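Local structure of SCO1 protein homolog (Bacillus subtilis, 1XZO) at residues 54-57 and 58-61. The protein is needed to insert copper into the active site of cytochrome c oxidase and may also act in copper homeostasis or redox signalling. Residues are numbered along the deposited sequence; the frame is centred on the assembly and turned at random.
Sequences AHMT and DLQK. With CD (cadmium ion), chain C; CA (calcium ion), chain I.
Helix 52-65, the crossover helix of the beta-alpha-beta unit between parallel strands 36-41 and 71-76 of this thioredoxin-like fold, links Ala54 through Thr57 to Asp58 through Lys61 by four consecutive backbone hydrogen bonds, each from N of residue i+4 to O of residue i. Leu59 N reaches His55 O at 2.8 Å and Gln60 N reaches Met56 O at 2.9 Å; Asp58 N to Ala54 O and Lys61 N to Thr57 O complete the series. On the buried side the bent Met56 chain carries its CE to 3.7 Å from Leu59 CD2, with SD also beside that methyl, and both side chains pack against Phe139 of strand 138-142. Thr57 OG1 hydrogen-bonds to Thr53 O, one turn earlier. His55 CG lies anti to its carbonyl carbon (chi1 -60°), and NE2 binds a cadmium ion of the crystal at 2.2 Å, while ND1 is hydrogen-bonded to Gly154 O. Ala54 lies about 7 Å, side chain to side chain, from Cys49, a probable copper ligand. A water donates to Ala54 O at 2.9 Å. Gln60 NE2 hydrogen-bonds to Asn100 OD1 and OE1 accepts from Ser97 N; one water donates both to Gln60 OE1, at 2.6 Å, and to Thr57 O, at 3.0 Å.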
loop_
_atom_site.group_PDB
_atom_site.type_symbol
_atom_site.label_atom_id
_atom_site.label_comp_id
_atom_site.label_asym_id
_atom_site.label_seq_id
_atom_site.Cartn_x
_atom_site.Cartn_y
_atom_site.Cartn_z
ATOM N N ALA A 54 -6.628 -5.608 -7.032
ATOM C CA ALA A 54 -7.512 -5.197 -8.163
ATOM C C ALA A 54 -7.968 -3.753 -8.124
ATOM O O ALA A 54 -7.825 -3.028 -9.109
ATOM C CB ALA A 54 -8.654 -6.105 -8.261
ATOM N N HIS A 55 -8.482 -3.280 -6.970
ATOM C CA HIS A 55 -8.820 -1.887 -6.765
ATOM C C HIS A 55 -7.675 -0.858 -6.950
ATOM O O HIS A 55 -7.703 0.244 -7.374
ATOM C CB HIS A 55 -9.557 -1.703 -5.400
ATOM C CG HIS A 55 -10.853 -2.455 -5.245
ATOM N ND1 HIS A 55 -11.285 -2.979 -4.040
ATOM C CD2 HIS A 55 -11.802 -2.816 -6.156
ATOM C CE1 HIS A 55 -12.441 -3.596 -4.206
ATOM N NE2 HIS A 55 -12.761 -3.503 -5.480
ATOM N N MET A 56 -6.479 -1.402 -6.378
ATOM C CA MET A 56 -5.320 -0.554 -6.436
ATOM C C MET A 56 -4.859 -0.471 -7.855
ATOM O O MET A 56 -4.362 0.539 -8.232
ATOM C CB MET A 56 -4.141 -1.001 -5.467
ATOM C CG MET A 56 -3.171 0.179 -5.331
ATOM S SD MET A 56 -3.456 1.543 -4.477
ATOM C CE MET A 56 -3.081 2.580 -4.956
ATOM N N THR A 57 -5.077 -1.525 -8.610
ATOM C CA THR A 57 -4.686 -1.558 -10.037
ATOM C C THR A 57 -5.524 -0.496 -10.830
ATOM O O THR A 57 -4.994 0.306 -11.603
ATOM C CB THR A 57 -4.856 -2.939 -10.563
ATOM O OG1 THR A 57 -3.830 -3.789 -10.035
ATOM C CG2 THR A 57 -4.579 -2.974 -12.104
ATOM N N ASP A 58 -6.817 -0.437 -10.484
ATOM C CA ASP A 58 -7.710 0.458 -11.209
ATOM C C ASP A 58 -7.339 1.873 -10.669
ATOM O O ASP A 58 -7.167 2.808 -11.405
ATOM C CB ASP A 58 -9.240 -0.156 -11.227
ATOM C CG ASP A 58 -9.480 -1.287 -12.444
ATOM O OD1 ASP A 58 -8.683 -1.044 -13.366
ATOM O OD2 ASP A 58 -10.299 -2.387 -12.725
ATOM N N LEU A 59 -6.966 2.047 -9.395
ATOM C CA LEU A 59 -6.488 3.347 -8.928
ATOM C C LEU A 59 -5.227 3.881 -9.631
ATOM O O LEU A 59 -5.128 5.076 -9.971
ATOM C CB LEU A 59 -6.306 3.230 -7.405
ATOM C CG LEU A 59 -6.229 4.435 -6.526
ATOM C CD1 LEU A 59 -7.145 5.612 -6.933
ATOM C CD2 LEU A 59 -6.517 3.932 -5.082
ATOM N N GLN A 60 -4.284 2.985 -9.794
ATOM C CA GLN A 60 -3.030 3.231 -10.469
ATOM C C GLN A 60 -3.348 3.799 -11.897
ATOM O O GLN A 60 -2.813 4.771 -12.283
ATOM C CB GLN A 60 -2.220 1.959 -10.607
ATOM C CG GLN A 60 -0.962 2.293 -11.448
ATOM C CD GLN A 60 -0.011 1.149 -11.584
ATOM O OE1 GLN A 60 -0.399 0.011 -12.009
ATOM N NE2 GLN A 60 1.260 1.386 -11.042
ATOM N N LYS A 61 -4.252 3.144 -12.584
ATOM C CA LYS A 61 -4.688 3.527 -13.934
ATOM C C LYS A 61 -5.322 4.902 -13.997
ATOM O O LYS A 61 -4.991 5.749 -14.886
ATOM C CB LYS A 61 -5.615 2.420 -14.455
ATOM C CG LYS A 61 -6.161 2.659 -15.872
ATOM C CD LYS A 61 -6.836 1.480 -16.456
ATOM C CE LYS A 61 -8.382 1.484 -16.254
ATOM N NZ LYS A 61 -9.193 0.591 -17.218
HETATM CD CD CD C . -14.798 -3.692 -6.393
HETATM CA CA CA I . -10.749 -3.850 -12.263
HETATM O O HOH W 1 -8.568 -4.143 -11.644
HETATM O O HOH W 2 -2.607 -0.073 -13.318
HETATM O O HOH W 3 -14.917 -4.818 -6.026
HETATM O O HOH W 4 -14.546 -4.792 -8.632
HETATM O O HOH W 5 -11.516 -4.357 -9.627
#